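Choline kinase (Streptococcus pneumoniae, PDB 4R78) probably transfers a phosphate from ATP to choline, using a protein kinase-like fold, and is captured here with AMP bound. Local coordinates at residues 160-163 against 164-167; 267-270 against 271-275; 276-279 against 280-283. One frame throughout, in Å; residues are numbered along the deposited sequence.

Interaction 1: 160-163 against 164-167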
ATOM      1  N   ILE A 160     -11.974  -0.268 -15.514  1.00 17.46           N
ATOM      2  CA  ILE A 160     -11.402  -1.101 -16.575  1.00 17.34           C
ATOM      3  C   ILE A 160     -12.292  -1.083 -17.822  1.00 17.49           C
ATOM      4  O   ILE A 160     -13.485  -1.364 -17.747  1.00 17.57           O
ATOM      5  CB  ILE A 160     -11.151  -2.555 -16.088  1.00 17.21           C
ATOM      6  CG1 ILE A 160     -10.047  -2.577 -15.022  1.00 16.80           C
ATOM      7  CG2 ILE A 160     -10.790  -3.473 -17.258  1.00 17.33           C
ATOM      8  CD1 ILE A 160     -10.033  -3.842 -14.169  1.00 16.75           C
ATOM      9  N   GLU A 161     -11.694  -0.746 -18.961  1.00 17.65           N
ATOM     10  CA  GLU A 161     -12.412  -0.632 -20.230  1.00 17.85           C
ATOM     11  C   GLU A 161     -12.598  -1.987 -20.919  1.00 17.85           C
ATOM     12  O   GLU A 161     -13.671  -2.282 -21.451  1.00 18.11           O
ATOM     13  CB  GLU A 161     -11.672   0.348 -21.153  1.00 17.87           C
ATOM     14  CG  GLU A 161     -12.316   0.590 -22.519  1.00 18.27           C
ATOM     15  CD  GLU A 161     -12.027  -0.516 -23.527  1.00 18.61           C
ATOM     16  OE1 GLU A 161     -10.923  -1.101 -23.490  1.00 20.00           O
ATOM     17  OE2 GLU A 161     -12.912  -0.796 -24.360  1.00 19.06           O
ATOM     18  N   GLU A 162     -11.542  -2.795 -20.911  1.00 17.97           N
ATOM     19  CA  GLU A 162     -11.496  -4.041 -21.670  1.00 18.36           C
ATOM     20  C   GLU A 162     -12.335  -5.145 -21.032  1.00 18.59           C
ATOM     21  O   GLU A 162     -12.639  -5.102 -19.839  1.00 18.37           O
ATOM     22  CB  GLU A 162     -10.041  -4.507 -21.824  1.00 18.19           C
ATOM     23  CG  GLU A 162      -9.425  -5.114 -20.558  1.00 18.25           C
ATOM     24  CD  GLU A 162      -7.915  -5.205 -20.624  1.00 18.28           C
ATOM     25  OE1 GLU A 162      -7.253  -4.153 -20.529  1.00 18.96           O
ATOM     26  OE2 GLU A 162      -7.385  -6.326 -20.753  1.00 19.14           O
ATOM     27  N   GLN A 163     -12.708  -6.135 -21.839  1.00 19.02           N
ATOM     28  CA  GLN A 163     -13.251  -7.376 -21.300  1.00 19.73           C
ATOM     29  C   GLN A 163     -12.203  -7.947 -20.345  1.00 19.27           C
ATOM     30  O   GLN A 163     -11.018  -7.993 -20.680  1.00 19.26           O
ATOM     31  CB  GLN A 163     -13.543  -8.368 -22.424  1.00 20.24           C
ATOM     32  CG  GLN A 163     -14.395  -9.563 -21.996  1.00 22.77           C
ATOM     33  CD  GLN A 163     -14.277 -10.757 -22.935  1.00 25.72           C
ATOM     34  OE1 GLN A 163     -13.837 -10.632 -24.080  1.00 27.49           O
ATOM     35  NE2 GLN A 163     -14.672 -11.926 -22.445  1.00 27.55           N
ATOM     36  N   ILE A 164     -12.631  -8.354 -19.152  1.00 18.99           N
ATOM     37  CA  ILE A 164     -11.692  -8.844 -18.137  1.00 18.59           C
ATOM     38  C   ILE A 164     -10.790  -9.929 -18.743  1.00 18.16           C
ATOM     39  O   ILE A 164     -11.295 -10.927 -19.272  1.00 18.34           O
ATOM     40  CB  ILE A 164     -12.424  -9.341 -16.855  1.00 18.67           C
ATOM     41  CG1 ILE A 164     -13.150  -8.180 -16.149  1.00 19.29           C
ATOM     42  CG2 ILE A 164     -11.454 -10.038 -15.897  1.00 18.84           C
ATOM     43  CD1 ILE A 164     -12.244  -7.043 -15.657  1.00 20.46           C
ATOM     44  N   PRO A 165      -9.456  -9.724 -18.694  1.00 17.29           N
ATOM     45  CA  PRO A 165      -8.545 -10.619 -19.417  1.00 16.96           C
ATOM     46  C   PRO A 165      -8.252 -11.934 -18.696  1.00 16.33           C
ATOM     47  O   PRO A 165      -7.620 -12.827 -19.271  1.00 16.61           O
ATOM     48  CB  PRO A 165      -7.266  -9.783 -19.537  1.00 17.00           C
ATOM     49  CG  PRO A 165      -7.286  -8.920 -18.328  1.00 17.25           C
ATOM     50  CD  PRO A 165      -8.734  -8.590 -18.081  1.00 17.44           C
ATOM     51  N   TYR A 166      -8.703 -12.049 -17.450  1.00 15.74           N
ATOM     52  CA  TYR A 166      -8.398 -13.218 -16.632  1.00 15.12           C
ATOM     53  C   TYR A 166      -9.376 -14.351 -16.904  1.00 14.94           C
ATOM     54  O   TYR A 166     -10.555 -14.120 -17.170  1.00 15.37           O
ATOM     55  CB  TYR A 166      -8.379 -12.850 -15.145  1.00 15.11           C
ATOM     56  CG  TYR A 166      -7.354 -11.795 -14.788  1.00 14.31           C
ATOM     57  CD1 TYR A 166      -6.033 -11.908 -15.219  1.00 14.33           C
ATOM     58  CD2 TYR A 166      -7.706 -10.683 -14.025  1.00 14.58           C
ATOM     59  CE1 TYR A 166      -5.087 -10.948 -14.907  1.00 13.99           C
ATOM     60  CE2 TYR A 166      -6.760  -9.711 -13.700  1.00 13.31           C
ATOM     61  CZ  TYR A 166      -5.453  -9.853 -14.148  1.00 13.23           C
ATOM     62  OH  TYR A 166      -4.498  -8.907 -13.837  1.00 12.77           O
ATOM     63  N   ALA A 167      -8.868 -15.577 -16.836  1.00 14.52           N
ATOM     64  CA  ALA A 167      -9.633 -16.773 -17.183  1.00 14.41           C
ATOM     65  C   ALA A 167     -10.710 -17.124 -16.157  1.00 13.87           C
ATOM     66  O   ALA A 167     -10.488 -17.027 -14.946  1.00 14.10           O
ATOM     67  CB  ALA A 167      -8.691 -17.945 -17.363  1.00 14.29           C
TER
HETATM   68  O   HOH W   1     -13.707 -12.093 -19.552  1.00 35.37           O
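Ile164 lays its CD1 methyl against Ile160, where it meets the ends of both branches: Ile160 CD1 lies 4.2 Å from Ile164 CD1, and Ile160 CG2 is equally near. The two side chains cross at about a right angle, and the contact is methyl against methyl at van der Waals distance. The bend in Ile164 makes it possible. Its CB points away from residues 160-163, but chi2 of -62° folds CD1 back over the turn, while the chain of Ile160 runs out extended to CD1. A second overlap, more exposed to solvent, pairs the carboxylate of Glu162 with the ring of Pro165. Glu162 OE2 stands 3.6 Å from Pro165 CG, with Pro165 CB and CD only slightly farther, and here too the side chains cross nearly perpendicularly. CG of Glu162 lies between the backbone N and the carbonyl carbon (chi1 75°), and from there the extended chain carries OE2 across to the CB-CG edge of the ring. Polar linkage between the two halves runs through water. One water molecule donates to Ile164 O at 2.7 Å and accepts a weak bond from Gln163 NE2 at 3.1 Å. Direct backbone pairing is absent: Gln163 O comes near Pro165 N, but a proline nitrogen has no hydrogen to offer, and Ile164 N makes a poor angle with Glu162 O. The segment is irregular, its extended residues interrupted at Glu161 and Pro165. It is the surface connection between helix 149-159, which Ile160 is the first residue to leave, and helix 169-177. Its inner side rests on helix 257-280, where Ile160, Glu162 and Tyr166 all touch Val276, and Tyr166 stacks on Tyr293 of helix 288-303.

Interaction 2: 267-270 against 271-275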
ATOM      1  N   GLN A 267      -6.974  -9.727  -1.572  1.00 12.31           N
ATOM      2  CA  GLN A 267      -5.844  -8.922  -2.031  1.00 12.21           C
ATOM      3  C   GLN A 267      -5.364  -9.330  -3.420  1.00 12.30           C
ATOM      4  O   GLN A 267      -5.170  -8.479  -4.282  1.00 12.77           O
ATOM      5  CB  GLN A 267      -4.699  -8.970  -1.016  1.00 11.91           C
ATOM      6  CG  GLN A 267      -4.963  -8.063   0.171  1.00 13.05           C
ATOM      7  CD  GLN A 267      -4.192  -8.419   1.425  1.00 13.11           C
ATOM      8  OE1 GLN A 267      -4.633  -8.113   2.541  1.00 14.05           O
ATOM      9  NE2 GLN A 267      -3.044  -9.049   1.261  1.00 12.31           N
ATOM     10  N   ASP A 268      -5.189 -10.629  -3.645  1.00 12.22           N
ATOM     11  CA  ASP A 268      -4.784 -11.095  -4.964  1.00 12.15           C
ATOM     12  C   ASP A 268      -5.798 -10.703  -6.040  1.00 12.27           C
ATOM     13  O   ASP A 268      -5.408 -10.310  -7.143  1.00 13.09           O
ATOM     14  CB  ASP A 268      -4.529 -12.601  -4.961  1.00 12.17           C
ATOM     15  CG  ASP A 268      -3.129 -12.950  -4.500  1.00 13.24           C
ATOM     16  OD1 ASP A 268      -2.217 -12.100  -4.609  1.00 13.02           O
ATOM     17  OD2 ASP A 268      -2.927 -14.090  -4.040  1.00 13.27           O
ATOM     18  N   THR A 269      -7.085 -10.764  -5.698  1.00 12.57           N
ATOM     19  CA  THR A 269      -8.145 -10.364  -6.618  1.00 12.17           C
ATOM     20  C   THR A 269      -8.057  -8.868  -6.919  1.00 12.21           C
ATOM     21  O   THR A 269      -7.965  -8.465  -8.084  1.00 12.20           O
ATOM     22  CB  THR A 269      -9.543 -10.719  -6.066  1.00 11.94           C
ATOM     23  OG1 THR A 269      -9.600 -12.126  -5.793  1.00 12.67           O
ATOM     24  CG2 THR A 269     -10.615 -10.373  -7.080  1.00 12.86           C
ATOM     25  N   ILE A 270      -8.051  -8.062  -5.865  1.00 12.33           N
ATOM     26  CA  ILE A 270      -8.011  -6.610  -6.002  1.00 12.33           C
ATOM     27  C   ILE A 270      -6.773  -6.123  -6.756  1.00 12.50           C
ATOM     28  O   ILE A 270      -6.889  -5.345  -7.707  1.00 12.47           O
ATOM     29  CB  ILE A 270      -8.171  -5.910  -4.629  1.00 12.25           C
ATOM     30  CG1 ILE A 270      -9.616  -6.074  -4.147  1.00 12.31           C
ATOM     31  CG2 ILE A 270      -7.780  -4.425  -4.707  1.00 12.92           C
ATOM     32  CD1 ILE A 270      -9.824  -5.845  -2.670  1.00 12.99           C
ATOM     33  N   TRP A 271      -5.593  -6.585  -6.352  1.00 12.32           N
ATOM     34  CA  TRP A 271      -4.365  -6.126  -7.007  1.00 12.52           C
ATOM     35  C   TRP A 271      -4.200  -6.658  -8.439  1.00 12.68           C
ATOM     36  O   TRP A 271      -3.532  -6.026  -9.261  1.00 13.12           O
ATOM     37  CB  TRP A 271      -3.124  -6.367  -6.132  1.00 12.60           C
ATOM     38  CG  TRP A 271      -3.174  -5.629  -4.805  1.00 13.06           C
ATOM     39  CD1 TRP A 271      -3.122  -6.186  -3.556  1.00 13.48           C
ATOM     40  CD2 TRP A 271      -3.300  -4.210  -4.602  1.00 14.27           C
ATOM     41  NE1 TRP A 271      -3.200  -5.209  -2.591  1.00 14.16           N
ATOM     42  CE2 TRP A 271      -3.310  -3.988  -3.203  1.00 14.56           C
ATOM     43  CE3 TRP A 271      -3.402  -3.106  -5.462  1.00 14.98           C
ATOM     44  CZ2 TRP A 271      -3.420  -2.709  -2.643  1.00 15.36           C
ATOM     45  CZ3 TRP A 271      -3.509  -1.831  -4.906  1.00 15.74           C
ATOM     46  CH2 TRP A 271      -3.518  -1.645  -3.507  1.00 15.30           C
ATOM     47  N   SER A 272      -4.826  -7.794  -8.753  1.00 12.57           N
ATOM     48  CA  SER A 272      -4.854  -8.255 -10.144  1.00 12.60           C
ATOM     49  C   SER A 272      -5.689  -7.306 -11.015  1.00 12.40           C
ATOM     50  O   SER A 272      -5.353  -7.069 -12.173  1.00 12.63           O
ATOM     51  CB  SER A 272      -5.336  -9.710 -10.270  1.00 12.94           C
ATOM     52  OG  SER A 272      -6.747  -9.823 -10.185  1.00 14.05           O
ATOM     53  N   LEU A 273      -6.753  -6.743 -10.443  1.00 12.42           N
ATOM     54  CA  LEU A 273      -7.607  -5.804 -11.180  1.00 12.44           C
ATOM     55  C   LEU A 273      -6.924  -4.441 -11.304  1.00 12.69           C
ATOM     56  O   LEU A 273      -6.955  -3.812 -12.365  1.00 12.81           O
ATOM     57  CB  LEU A 273      -8.994  -5.687 -10.536  1.00 12.66           C
ATOM     58  CG  LEU A 273      -9.875  -6.946 -10.585  1.00 13.20           C
ATOM     59  CD1 LEU A 273     -11.081  -6.809  -9.665  1.00 13.69           C
ATOM     60  CD2 LEU A 273     -10.329  -7.282 -12.009  1.00 14.35           C
ATOM     61  N   TRP A 274      -6.279  -4.010 -10.223  1.00 12.84           N
ATOM     62  CA  TRP A 274      -5.393  -2.845 -10.241  1.00 13.05           C
ATOM     63  C   TRP A 274      -4.385  -2.927 -11.398  1.00 13.25           C
ATOM     64  O   TRP A 274      -4.142  -1.934 -12.091  1.00 13.57           O
ATOM     65  CB  TRP A 274      -4.679  -2.744  -8.889  1.00 13.12           C
ATOM     66  CG  TRP A 274      -3.619  -1.670  -8.762  1.00 13.21           C
ATOM     67  CD1 TRP A 274      -3.796  -0.385  -8.324  1.00 12.97           C
ATOM     68  CD2 TRP A 274      -2.221  -1.808  -9.045  1.00 13.54           C
ATOM     69  NE1 TRP A 274      -2.594   0.284  -8.324  1.00 14.06           N
ATOM     70  CE2 TRP A 274      -1.610  -0.564  -8.760  1.00 13.77           C
ATOM     71  CE3 TRP A 274      -1.424  -2.864  -9.514  1.00 14.10           C
ATOM     72  CZ2 TRP A 274      -0.238  -0.343  -8.941  1.00 13.96           C
ATOM     73  CZ3 TRP A 274      -0.060  -2.648  -9.688  1.00 14.62           C
ATOM     74  CH2 TRP A 274       0.519  -1.396  -9.397  1.00 14.57           C
ATOM     75  N   THR A 275      -3.820  -4.117 -11.612  1.00 12.97           N
ATOM     76  CA  THR A 275      -2.834  -4.338 -12.671  1.00 12.87           C
ATOM     77  C   THR A 275      -3.421  -4.042 -14.047  1.00 12.82           C
ATOM     78  O   THR A 275      -2.808  -3.320 -14.844  1.00 13.27           O
ATOM     79  CB  THR A 275      -2.279  -5.782 -12.634  1.00 12.89           C
ATOM     80  OG1 THR A 275      -1.660  -6.016 -11.367  1.00 13.05           O
ATOM     81  CG2 THR A 275      -1.241  -5.995 -13.734  1.00 12.55           C
TER
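Backbone hydrogen bonds join Gln267 and Ile270 to the next turn in nearly straight lines: Trp271 N to Gln267 O is 2.8 Å with 171° at the hydrogen, and Trp274 N to Ile270 O is 2.9 Å with 172°. Between them the bonds are more bent. Ser272 N donates to Asp268 O, and Leu273 N divides itself between Thr269 O and a weak bond to Ile270 O. Two hydroxyls add to this framework. With OG between its backbone N and carbonyl carbon (chi1 79°), Ser272 turns back and donates to Thr269 O at 2.8 Å, giving that oxygen a second donor beside Leu273 N. Thr275 OG1 instead reaches four residues back, donating at 2.8 Å to Trp271 O, which also takes Thr275 N. Buried hydroxyls are thus satisfied within the helix itself. The buried Asp268 carboxylate leaves its own helix to form salt bridges with Arg292 and Arg295 of helix 288-303. Apolar contacts gather round the indole of Trp271. The CG2 methyl of Ile270 lies over one face, and Gln267 CB reaches Trp271 CD1 at 4.1 Å. Trp271 in turn directs its edge at Trp274: CE3 stands 3.6 Å above the Trp274 ring plane, offset toward its rim. Tyr217 meets Trp271 edge-to-face, and Phe285 meets the ring of Trp274. MES, probably from the crystallisation liquor, lies about 3 Å from the Trp274 side chain at the nearest atoms, with AMP about 9 Å away. Trp274 may therefore belong to the choline site; aromatic residues around the quaternary ammonium group are known in choline kinases.

Interaction 3: 276-279 against 280-283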
ATOM      1  N   VAL A 276      -4.607  -4.585 -14.314  1.00 13.03           N
ATOM      2  CA  VAL A 276      -5.275  -4.361 -15.600  1.00 12.83           C
ATOM      3  C   VAL A 276      -5.467  -2.868 -15.854  1.00 12.92           C
ATOM      4  O   VAL A 276      -5.144  -2.371 -16.939  1.00 13.22           O
ATOM      5  CB  VAL A 276      -6.625  -5.107 -15.688  1.00 12.66           C
ATOM      6  CG1 VAL A 276      -7.295  -4.861 -17.038  1.00 13.04           C
ATOM      7  CG2 VAL A 276      -6.408  -6.590 -15.487  1.00 13.12           C
ATOM      8  N   TYR A 277      -5.965  -2.155 -14.845  1.00 13.22           N
ATOM      9  CA  TYR A 277      -6.206  -0.723 -14.970  1.00 13.34           C
ATOM     10  C   TYR A 277      -4.913   0.060 -15.223  1.00 13.74           C
ATOM     11  O   TYR A 277      -4.874   0.945 -16.092  1.00 13.78           O
ATOM     12  CB  TYR A 277      -6.932  -0.200 -13.730  1.00 13.60           C
ATOM     13  CG  TYR A 277      -7.273   1.272 -13.779  1.00 14.20           C
ATOM     14  CD1 TYR A 277      -7.899   1.832 -14.894  1.00 14.07           C
ATOM     15  CD2 TYR A 277      -6.986   2.101 -12.699  1.00 14.32           C
ATOM     16  CE1 TYR A 277      -8.219   3.189 -14.934  1.00 14.67           C
ATOM     17  CE2 TYR A 277      -7.298   3.458 -12.731  1.00 14.37           C
ATOM     18  CZ  TYR A 277      -7.915   3.991 -13.848  1.00 14.35           C
ATOM     19  OH  TYR A 277      -8.227   5.334 -13.880  1.00 16.15           O
ATOM     20  N   LYS A 278      -3.861  -0.263 -14.476  1.00 13.82           N
ATOM     21  CA  LYS A 278      -2.573   0.400 -14.670  1.00 14.06           C
ATOM     22  C   LYS A 278      -2.006   0.157 -16.064  1.00 14.28           C
ATOM     23  O   LYS A 278      -1.408   1.057 -16.669  1.00 14.57           O
ATOM     24  CB  LYS A 278      -1.570  -0.022 -13.590  1.00 14.12           C
ATOM     25  CG  LYS A 278      -1.823   0.616 -12.225  1.00 14.55           C
ATOM     26  CD  LYS A 278      -1.450   2.098 -12.243  1.00 15.71           C
ATOM     27  CE  LYS A 278      -1.443   2.708 -10.856  1.00 16.08           C
ATOM     28  NZ  LYS A 278      -1.052   4.147 -10.940  1.00 16.64           N
ATOM     29  N   GLU A 279      -2.200  -1.053 -16.583  1.00 14.46           N
ATOM     30  CA  GLU A 279      -1.708  -1.368 -17.918  1.00 14.87           C
ATOM     31  C   GLU A 279      -2.502  -0.652 -19.008  1.00 14.92           C
ATOM     32  O   GLU A 279      -1.936  -0.269 -20.033  1.00 15.02           O
ATOM     33  CB  GLU A 279      -1.643  -2.880 -18.145  1.00 15.17           C
ATOM     34  CG  GLU A 279      -0.584  -3.559 -17.277  1.00 16.97           C
ATOM     35  CD  GLU A 279      -0.334  -5.001 -17.659  1.00 20.31           C
ATOM     36  OE1 GLU A 279      -1.292  -5.696 -18.052  1.00 21.60           O
ATOM     37  OE2 GLU A 279       0.828  -5.450 -17.566  1.00 22.19           O
ATOM     38  N   GLU A 280      -3.799  -0.443 -18.777  1.00 15.26           N
ATOM     39  CA  GLU A 280      -4.627   0.333 -19.711  1.00 15.54           C
ATOM     40  C   GLU A 280      -4.145   1.777 -19.844  1.00 15.82           C
ATOM     41  O   GLU A 280      -4.376   2.423 -20.868  1.00 15.77           O
ATOM     42  CB  GLU A 280      -6.104   0.289 -19.306  1.00 15.51           C
ATOM     43  CG  GLU A 280      -6.732  -1.069 -19.532  1.00 15.82           C
ATOM     44  CD  GLU A 280      -8.252  -1.078 -19.484  1.00 17.19           C
ATOM     45  OE1 GLU A 280      -8.878  -0.082 -19.064  1.00 17.01           O
ATOM     46  OE2 GLU A 280      -8.824  -2.114 -19.875  1.00 16.23           O
ATOM     47  N   GLN A 281      -3.467   2.273 -18.811  1.00 16.10           N
ATOM     48  CA  GLN A 281      -2.900   3.622 -18.835  1.00 16.65           C
ATOM     49  C   GLN A 281      -1.485   3.664 -19.417  1.00 16.78           C
ATOM     50  O   GLN A 281      -0.868   4.731 -19.476  1.00 17.45           O
ATOM     51  CB  GLN A 281      -2.944   4.250 -17.443  1.00 16.83           C
ATOM     52  CG  GLN A 281      -4.352   4.392 -16.888  1.00 17.27           C
ATOM     53  CD  GLN A 281      -4.357   4.697 -15.416  1.00 18.48           C
ATOM     54  OE1 GLN A 281      -4.615   3.819 -14.591  1.00 21.02           O
ATOM     55  NE2 GLN A 281      -4.062   5.942 -15.069  1.00 17.49           N
ATOM     56  N   GLY A 282      -0.975   2.509 -19.847  1.00 16.56           N
ATOM     57  CA  GLY A 282       0.277   2.460 -20.596  1.00 16.36           C
ATOM     58  C   GLY A 282       1.462   1.771 -19.946  1.00 15.95           C
ATOM     59  O   GLY A 282       2.513   1.641 -20.575  1.00 16.32           O
ATOM     60  N   GLU A 283       1.317   1.344 -18.693  1.00 15.14           N
ATOM     61  CA  GLU A 283       2.390   0.599 -18.030  1.00 14.98           C
ATOM     62  C   GLU A 283       2.378  -0.874 -18.434  1.00 14.89           C
ATOM     63  O   GLU A 283       1.389  -1.370 -18.979  1.00 14.87           O
ATOM     64  CB  GLU A 283       2.333   0.766 -16.508  1.00 14.84           C
ATOM     65  CG  GLU A 283       2.780   2.144 -16.036  1.00 14.73           C
ATOM     66  CD  GLU A 283       2.704   2.305 -14.533  1.00 14.20           C
ATOM     67  OE1 GLU A 283       1.579   2.421 -13.995  1.00 14.91           O
ATOM     68  OE2 GLU A 283       3.767   2.321 -13.881  1.00 15.05           O
TER
HETATM   69  O   HOH W   2       1.752   3.779 -11.606  1.00 15.93           O
HETATM   70  O   HOH W   3      -0.396   3.376 -15.437  1.00 18.34           O
HETATM   71  O   HOH W   4      -4.085   4.464 -11.930  1.00 21.02           O
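Ring and amide meet where Gln281 OE1 rests over the centre of the Tyr277 ring, 3.2 Å above its plane, with the amide turned 37° from it. The oxygen accepts a hydrogen bond from a water that is weakly bound by Lys278 NZ. Lys278 and Glu283 run side by side in the same direction. Their charges stop short of a salt bridge, with NZ 4.4 Å from Glu283 OE1, and a water spans the gap. A bend at chi2 (-72°) turns the lysine alongside the carboxylate, with Lys278 CD 3.5 Å from Glu283 OE1. A further water donates to both Glu283 OE1 and Lys278 O. Backbone bonds close the helix in a Schellman motif. Gly282, at phi 114°, donates to Glu279 O at 2.9 Å, and Glu283 N makes a weak, longer bond to Lys278 O. Glu279 CA adds a CA-H...O contact of 3.3 Å to Glu283 O. This C-terminal end of helix 257-280 is fastened on several sides. Glu280 uses both carboxylate oxygens to accept from Glu161 N and Glu162 N, in the loop after helix 149-159. Tyr277 OH bonds Gly70 O, beyond strand 61-66, and Glu283 OE2 takes Asn50 N between strands 39-44 and 52-57.

In the fold
The three contacts follow one another along the chain, and their centres are 12 to 13 Å apart. Interactions 2 and 3 adjoin on helix 257-280, one in its buried middle, the other at its C-terminal end. Interaction 1, earlier in sequence, is the surface loop that leaves helix 149-159 and lies across this helix. It reaches interaction 2 through a probable hydrogen bond, Tyr166 OH to Ser272 O at 2.6 Å, and Ile164 CD1 against Leu273 CD2, and interaction 3 where Glu280 meets the backbone N of Glu161 and Glu162. Helix 257-280 is covered on one side by the loop and places Trp274 and Lys278 near a bound MES, which may mark the choline site.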